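Local atomic coordinates of TqaL (PDB entry 7EEH), a protein that belongs to the 2OG-Fe dioxygenase family of the cupin clan and binds an iron ion. Residues 188-199 against 266-277. The protein carries 1 engineered substitution. Numbering follows the deposited sequence.
Sequences VDHTMTTYLGSK and EATRDMLIFFTR
H190-K199 and A267-R277 run as antiparallel strands, their axes 4.6 Å apart at closest and 176° between their directions. Backbone hydrogen bonds run along the pair, with a classic bulge at the D189 end and another at L196-G197. In the first, D189 N and H190 N both bond to T276 O. In the second, L196 and G197 face D270, which shifts the register by one residue: L196 N reaches D270 O, while D270 N reaches G197 O.

On the face carrying M192, T194, L272 and F274, the methyl CE of selenomethionine M192 sits over one face of the F274 ring, 4.0 Å from its centroid, a CH-pi contact with the selenium farther above. The M192 chain leaves with CG anti to the backbone N (chi1 -178°) and bends at chi3 (98°), which brings CE over the ring. L196, whose CB points toward the partner strand, packs CD1 against L272 CG at 3.8 Å. On the reverse face, SE of selenomethionine M271 lies 3.9 Å from Y195 CB, oblique to the tyrosine ring. On its own strand, this SE sits 3.5 Å above the centre of the R269 guanidinium plane. At the far end K199 NZ forms a salt bridge with E266 OE2 (2.9 Å), which accepts through its anti lone pair.

F275 lies near the iron held by H184, D186 and H253, and T191 OG1 hydrogen-bonds to D186 OD2, consistent with second-shell positioning. Within the major sheet of this cupin-type double-stranded beta-helix, the pair runs between strands 243-247 and 158-170, with helix 128-141 packed over L272 and F274.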
ATOM      1  N   VAL B 188      -9.788 -33.896  -7.379  1.00 22.29           N
ATOM      2  CA  VAL B 188     -10.626 -32.700  -7.335  1.00 18.74           C
ATOM      3  C   VAL B 188     -10.041 -31.674  -8.303  1.00 23.27           C
ATOM      4  O   VAL B 188      -9.220 -32.021  -9.161  1.00 21.89           O
ATOM      5  CB  VAL B 188     -10.734 -32.156  -5.894  1.00 22.09           C
ATOM      6  CG1 VAL B 188     -11.458 -33.165  -4.974  1.00 18.08           C
ATOM      7  CG2 VAL B 188      -9.357 -31.847  -5.334  1.00 18.39           C
ATOM      8  N   ASP B 189     -10.476 -30.414  -8.199  1.00 18.42           N
ATOM      9  CA  ASP B 189      -9.946 -29.339  -9.032  1.00 21.17           C
ATOM     10  C   ASP B 189      -8.868 -28.522  -8.330  1.00 20.72           C
ATOM     11  O   ASP B 189      -7.822 -28.260  -8.924  1.00 19.66           O
ATOM     12  CB  ASP B 189     -11.077 -28.406  -9.495  1.00 19.92           C
ATOM     13  CG  ASP B 189     -12.043 -29.093 -10.461  1.00 27.09           C
ATOM     14  OD1 ASP B 189     -11.563 -29.679 -11.456  1.00 21.46           O
ATOM     15  OD2 ASP B 189     -13.270 -29.053 -10.211  1.00 22.34           O
ATOM     16  N   HIS B 190      -9.115 -28.090  -7.090  1.00 18.86           N
ATOM     17  CA  HIS B 190      -8.166 -27.285  -6.324  1.00 21.15           C
ATOM     18  C   HIS B 190      -8.060 -27.859  -4.921  1.00 19.02           C
ATOM     19  O   HIS B 190      -9.084 -28.134  -4.290  1.00 18.82           O
ATOM     20  CB  HIS B 190      -8.603 -25.813  -6.214  1.00 20.31           C
ATOM     21  CG  HIS B 190      -8.858 -25.151  -7.528  1.00 18.13           C
ATOM     22  ND1 HIS B 190      -7.846 -24.625  -8.305  1.00 18.74           N
ATOM     23  CD2 HIS B 190     -10.011 -24.909  -8.194  1.00 21.54           C
ATOM     24  CE1 HIS B 190      -8.364 -24.100  -9.400  1.00 18.89           C
ATOM     25  NE2 HIS B 190      -9.678 -24.263  -9.359  1.00 20.82           N
ATOM     26  N   THR B 191      -6.836 -28.012  -4.429  1.00 18.67           N
ATOM     27  CA  THR B 191      -6.588 -28.491  -3.078  1.00 17.36           C
ATOM     28  C   THR B 191      -5.798 -27.434  -2.316  1.00 20.75           C
ATOM     29  O   THR B 191      -4.817 -26.893  -2.837  1.00 18.48           O
ATOM     30  CB  THR B 191      -5.796 -29.816  -3.060  1.00 20.98           C
ATOM     31  OG1 THR B 191      -6.530 -30.850  -3.725  1.00 20.76           O
ATOM     32  CG2 THR B 191      -5.525 -30.255  -1.589  1.00 19.60           C
HETATM   33  N   MSE B 192      -6.237 -27.135  -1.091  1.00 18.47           N
HETATM   34  CA  MSE B 192      -5.572 -26.158  -0.228  1.00 17.37           C
HETATM   35  C   MSE B 192      -5.290 -26.830   1.117  1.00 16.68           C
HETATM   36  O   MSE B 192      -6.183 -27.464   1.712  1.00 18.10           O
HETATM   37  CB  MSE B 192      -6.438 -24.894  -0.032  1.00 14.48           C
HETATM   38  CG  MSE B 192      -5.774 -23.808   0.821  1.00 19.48           C
HETATM   39 SE   MSE B 192      -6.490 -22.041   0.510  1.00 22.40          SE
HETATM   40  CE  MSE B 192      -7.796 -21.832   2.001  1.00 21.42           C
ATOM     41  N   THR B 193      -4.051 -26.721   1.588  1.00 16.95           N
ATOM     42  CA  THR B 193      -3.632 -27.286   2.866  1.00 17.48           C
ATOM     43  C   THR B 193      -3.028 -26.174   3.707  1.00 19.12           C
ATOM     44  O   THR B 193      -2.034 -25.557   3.307  1.00 19.40           O
ATOM     45  CB  THR B 193      -2.621 -28.410   2.670  1.00 19.29           C
ATOM     46  OG1 THR B 193      -1.462 -27.892   2.002  1.00 22.66           O
ATOM     47  CG2 THR B 193      -3.233 -29.503   1.808  1.00 20.37           C
ATOM     48  N   THR B 194      -3.628 -25.926   4.863  1.00 18.53           N
ATOM     49  CA  THR B 194      -3.270 -24.814   5.725  1.00 17.72           C
ATOM     50  C   THR B 194      -2.863 -25.383   7.076  1.00 19.28           C
ATOM     51  O   THR B 194      -3.573 -26.215   7.642  1.00 16.12           O
ATOM     52  CB  THR B 194      -4.445 -23.846   5.859  1.00 18.04           C
ATOM     53  OG1 THR B 194      -4.669 -23.200   4.594  1.00 19.19           O
ATOM     54  CG2 THR B 194      -4.191 -22.791   6.930  1.00 16.36           C
ATOM     55  N   TYR B 195      -1.706 -24.955   7.562  1.00 17.59           N
ATOM     56  CA  TYR B 195      -1.103 -25.477   8.776  1.00 17.52           C
ATOM     57  C   TYR B 195      -1.605 -24.704   9.985  1.00 20.28           C
ATOM     58  O   TYR B 195      -1.571 -23.470  10.004  1.00 20.25           O
ATOM     59  CB  TYR B 195       0.411 -25.371   8.648  1.00 18.53           C
ATOM     60  CG  TYR B 195       1.244 -25.616   9.869  1.00 20.29           C
ATOM     61  CD1 TYR B 195       1.491 -24.597  10.788  1.00 21.00           C
ATOM     62  CD2 TYR B 195       1.858 -26.843  10.066  1.00 23.27           C
ATOM     63  CE1 TYR B 195       2.301 -24.815  11.896  1.00 23.88           C
ATOM     64  CE2 TYR B 195       2.664 -27.072  11.169  1.00 23.60           C
ATOM     65  CZ  TYR B 195       2.881 -26.057  12.075  1.00 23.73           C
ATOM     66  OH  TYR B 195       3.695 -26.288  13.160  1.00 28.05           O
ATOM     67  N   LEU B 196      -2.072 -25.428  10.994  1.00 16.73           N
ATOM     68  CA  LEU B 196      -2.549 -24.797  12.216  1.00 18.71           C
ATOM     69  C   LEU B 196      -1.553 -24.871  13.364  1.00 21.54           C
ATOM     70  O   LEU B 196      -1.528 -23.960  14.199  1.00 23.52           O
ATOM     71  CB  LEU B 196      -3.867 -25.435  12.671  1.00 16.85           C
ATOM     72  CG  LEU B 196      -5.056 -25.232  11.734  1.00 21.35           C
ATOM     73  CD1 LEU B 196      -6.317 -25.882  12.347  1.00 22.01           C
ATOM     74  CD2 LEU B 196      -5.233 -23.727  11.469  1.00 17.32           C
ATOM     75  N   GLY B 197      -0.767 -25.935  13.442  1.00 21.17           N
ATOM     76  CA  GLY B 197       0.195 -26.095  14.516  1.00 22.33           C
ATOM     77  C   GLY B 197       0.777 -27.493  14.469  1.00 25.29           C
ATOM     78  O   GLY B 197       0.399 -28.321  13.636  1.00 21.42           O
ATOM     79  N   SER B 198       1.706 -27.742  15.390  1.00 28.31           N
ATOM     80  CA  SER B 198       2.318 -29.058  15.535  1.00 31.59           C
ATOM     81  C   SER B 198       2.962 -29.186  16.915  1.00 34.08           C
ATOM     82  O   SER B 198       3.070 -28.213  17.663  1.00 30.86           O
ATOM     83  CB  SER B 198       3.353 -29.302  14.451  1.00 30.53           C
ATOM     84  OG  SER B 198       4.513 -28.522  14.683  1.00 34.90           O
ATOM     85  N   LYS B 199       3.417 -30.405  17.221  1.00 37.23           N
ATOM     86  CA  LYS B 199       3.994 -30.748  18.524  1.00 37.56           C
ATOM     87  C   LYS B 199       5.115 -31.757  18.317  1.00 40.19           C
ATOM     88  O   LYS B 199       4.870 -32.841  17.778  1.00 40.29           O
ATOM     89  CB  LYS B 199       2.932 -31.331  19.459  1.00 37.05           C
ATOM     90  CG  LYS B 199       3.283 -31.299  20.960  1.00 45.14           C
ATOM     91  CD  LYS B 199       2.202 -32.006  21.809  1.00 43.65           C
ATOM     92  CE  LYS B 199       2.209 -33.532  21.608  1.00 43.29           C
ATOM     93  NZ  LYS B 199       1.245 -34.265  22.486  1.00 43.29           N
ATOM     94  N   GLU B 266       5.623 -38.594  21.099  1.00 43.11           N
ATOM     95  CA  GLU B 266       4.785 -38.529  19.916  1.00 45.84           C
ATOM     96  C   GLU B 266       4.915 -37.164  19.249  1.00 40.45           C
ATOM     97  O   GLU B 266       5.225 -36.154  19.889  1.00 41.13           O
ATOM     98  CB  GLU B 266       3.322 -38.806  20.264  1.00 42.09           C
ATOM     99  CG  GLU B 266       2.657 -37.669  21.025  1.00 45.49           C
ATOM    100  CD  GLU B 266       1.167 -37.881  21.212  1.00 46.86           C
ATOM    101  OE1 GLU B 266       0.698 -39.021  20.991  1.00 50.15           O
ATOM    102  OE2 GLU B 266       0.465 -36.907  21.574  1.00 49.53           O
ATOM    103  N   ALA B 267       4.680 -37.144  17.944  1.00 40.19           N
ATOM    104  CA  ALA B 267       4.634 -35.908  17.182  1.00 38.09           C
ATOM    105  C   ALA B 267       3.259 -35.775  16.540  1.00 36.83           C
ATOM    106  O   ALA B 267       2.717 -36.748  16.009  1.00 37.39           O
ATOM    107  CB  ALA B 267       5.733 -35.877  16.114  1.00 37.85           C
ATOM    108  N   THR B 268       2.693 -34.570  16.594  1.00 36.08           N
ATOM    109  CA  THR B 268       1.394 -34.301  15.992  1.00 33.80           C
ATOM    110  C   THR B 268       1.503 -33.131  15.019  1.00 29.02           C
ATOM    111  O   THR B 268       2.355 -32.257  15.173  1.00 30.87           O
ATOM    112  CB  THR B 268       0.342 -33.992  17.060  1.00 28.38           C
ATOM    113  OG1 THR B 268       0.701 -32.788  17.748  1.00 33.61           O
ATOM    114  CG2 THR B 268       0.257 -35.117  18.068  1.00 35.12           C
ATOM    115  N   ARG B 269       0.614 -33.110  14.032  1.00 23.46           N
ATOM    116  CA  ARG B 269       0.579 -32.039  13.032  1.00 25.59           C
ATOM    117  C   ARG B 269      -0.877 -31.730  12.736  1.00 24.27           C
ATOM    118  O   ARG B 269      -1.627 -32.635  12.357  1.00 21.73           O
ATOM    119  CB  ARG B 269       1.297 -32.465  11.750  1.00 25.39           C
ATOM    120  CG  ARG B 269       1.433 -31.387  10.665  1.00 22.62           C
ATOM    121  CD  ARG B 269       2.304 -31.953   9.564  1.00 26.57           C
ATOM    122  NE  ARG B 269       2.390 -31.128   8.363  1.00 26.71           N
ATOM    123  CZ  ARG B 269       1.693 -31.321   7.248  1.00 30.92           C
ATOM    124  NH1 ARG B 269       0.798 -32.304   7.155  1.00 30.45           N
ATOM    125  NH2 ARG B 269       1.902 -30.515   6.211  1.00 22.45           N
ATOM    126  N   ASP B 270      -1.281 -30.473  12.901  1.00 21.63           N
ATOM    127  CA  ASP B 270      -2.674 -30.064  12.728  1.00 19.94           C
ATOM    128  C   ASP B 270      -2.833 -29.290  11.420  1.00 22.39           C
ATOM    129  O   ASP B 270      -2.171 -28.267  11.223  1.00 19.13           O
ATOM    130  CB  ASP B 270      -3.139 -29.209  13.902  1.00 19.25           C
ATOM    131  CG  ASP B 270      -2.952 -29.908  15.247  1.00 26.70           C
ATOM    132  OD1 ASP B 270      -2.900 -31.152  15.269  1.00 23.32           O
ATOM    133  OD2 ASP B 270      -2.841 -29.205  16.268  1.00 25.18           O
HETATM  134  N   MSE B 271      -3.730 -29.763  10.554  1.00 20.86           N
HETATM  135  CA  MSE B 271      -3.973 -29.173   9.229  1.00 21.64           C
HETATM  136  C   MSE B 271      -5.449 -28.863   9.012  1.00 22.01           C
HETATM  137  O   MSE B 271      -6.316 -29.529   9.583  1.00 18.12           O
HETATM  138  CB  MSE B 271      -3.536 -30.128   8.107  1.00 20.35           C
HETATM  139  CG  MSE B 271      -2.066 -30.535   8.096  1.00 23.49           C
HETATM  140 SE   MSE B 271      -0.818 -29.044   8.046  1.00 27.03          SE
HETATM  141  CE  MSE B 271      -1.118 -28.648   6.126  1.00 16.75           C
ATOM    142  N   LEU B 272      -5.735 -27.877   8.170  1.00 17.96           N
ATOM    143  CA  LEU B 272      -7.011 -27.794   7.471  1.00 16.45           C
ATOM    144  C   LEU B 272      -6.751 -28.197   6.024  1.00 20.70           C
ATOM    145  O   LEU B 272      -5.834 -27.664   5.396  1.00 18.36           O
ATOM    146  CB  LEU B 272      -7.599 -26.383   7.551  1.00 17.56           C
ATOM    147  CG  LEU B 272      -7.973 -25.895   8.956  1.00 17.35           C
ATOM    148  CD1 LEU B 272      -8.313 -24.417   8.932  1.00 19.60           C
ATOM    149  CD2 LEU B 272      -9.140 -26.726   9.519  1.00 14.98           C
ATOM    150  N   ILE B 273      -7.528 -29.148   5.508  1.00 18.61           N
ATOM    151  CA  ILE B 273      -7.354 -29.651   4.147  1.00 18.19           C
ATOM    152  C   ILE B 273      -8.657 -29.412   3.394  1.00 18.78           C
ATOM    153  O   ILE B 273      -9.697 -29.991   3.740  1.00 17.48           O
ATOM    154  CB  ILE B 273      -6.956 -31.132   4.121  1.00 16.75           C
ATOM    155  CG1 ILE B 273      -5.680 -31.348   4.936  1.00 19.46           C
ATOM    156  CG2 ILE B 273      -6.764 -31.602   2.682  1.00 18.98           C
ATOM    157  CD1 ILE B 273      -5.367 -32.785   5.202  1.00 29.54           C
ATOM    158  N   PHE B 274      -8.606 -28.548   2.375  1.00 16.42           N
ATOM    159  CA  PHE B 274      -9.765 -28.163   1.574  1.00 15.76           C
ATOM    160  C   PHE B 274      -9.675 -28.870   0.231  1.00 20.10           C
ATOM    161  O   PHE B 274      -8.743 -28.606  -0.534  1.00 17.70           O
ATOM    162  CB  PHE B 274      -9.822 -26.644   1.326  1.00 18.28           C
ATOM    163  CG  PHE B 274      -9.758 -25.778   2.579  1.00 19.02           C
ATOM    164  CD1 PHE B 274      -8.575 -25.610   3.269  1.00 16.28           C
ATOM    165  CD2 PHE B 274     -10.879 -25.074   3.004  1.00 21.49           C
ATOM    166  CE1 PHE B 274      -8.502 -24.800   4.397  1.00 17.10           C
ATOM    167  CE2 PHE B 274     -10.826 -24.249   4.127  1.00 21.64           C
ATOM    168  CZ  PHE B 274      -9.629 -24.117   4.827  1.00 23.65           C
ATOM    169  N   PHE B 275     -10.639 -29.749  -0.069  1.00 19.58           N
ATOM    170  CA  PHE B 275     -10.724 -30.419  -1.374  1.00 18.69           C
ATOM    171  C   PHE B 275     -11.904 -29.823  -2.130  1.00 20.86           C
ATOM    172  O   PHE B 275     -13.056 -30.102  -1.778  1.00 20.98           O
ATOM    173  CB  PHE B 275     -10.939 -31.923  -1.238  1.00 20.03           C
ATOM    174  CG  PHE B 275      -9.851 -32.677  -0.518  1.00 20.88           C
ATOM    175  CD1 PHE B 275      -8.639 -32.938  -1.128  1.00 22.74           C
ATOM    176  CD2 PHE B 275     -10.087 -33.218   0.746  1.00 21.30           C
ATOM    177  CE1 PHE B 275      -7.660 -33.694  -0.481  1.00 21.91           C
ATOM    178  CE2 PHE B 275      -9.112 -33.972   1.396  1.00 21.92           C
ATOM    179  CZ  PHE B 275      -7.903 -34.210   0.780  1.00 24.45           C
ATOM    180  N   THR B 276     -11.638 -29.039  -3.187  1.00 17.08           N
ATOM    181  CA  THR B 276     -12.695 -28.319  -3.892  1.00 17.10           C
ATOM    182  C   THR B 276     -12.812 -28.783  -5.342  1.00 19.04           C
ATOM    183  O   THR B 276     -11.817 -28.794  -6.077  1.00 17.72           O
ATOM    184  CB  THR B 276     -12.451 -26.801  -3.827  1.00 16.75           C
ATOM    185  OG1 THR B 276     -12.513 -26.377  -2.457  1.00 17.95           O
ATOM    186  CG2 THR B 276     -13.525 -26.054  -4.625  1.00 21.56           C
ATOM    187  N   ARG B 277     -14.034 -29.130  -5.762  1.00 21.57           N
ATOM    188  CA  ARG B 277     -14.260 -29.599  -7.129  1.00 20.79           C
ATOM    189  C   ARG B 277     -15.646 -29.192  -7.612  1.00 22.44           C
ATOM    190  O   ARG B 277     -16.529 -28.854  -6.817  1.00 22.41           O
ATOM    191  CB  ARG B 277     -14.105 -31.115  -7.237  1.00 20.75           C
ATOM    192  CG  ARG B 277     -15.099 -31.910  -6.352  1.00 20.37           C
ATOM    193  CD  ARG B 277     -15.165 -33.376  -6.784  1.00 23.00           C
ATOM    194  NE  ARG B 277     -15.950 -34.209  -5.863  1.00 26.18           N
ATOM    195  CZ  ARG B 277     -17.279 -34.178  -5.771  1.00 29.28           C
ATOM    196  NH1 ARG B 277     -17.994 -33.362  -6.542  1.00 24.87           N
ATOM    197  NH2 ARG B 277     -17.907 -34.973  -4.916  1.00 26.51           N
TER
HETATM  198  O   HOH W   1      -0.740 -32.853  20.332  1.00 40.82           O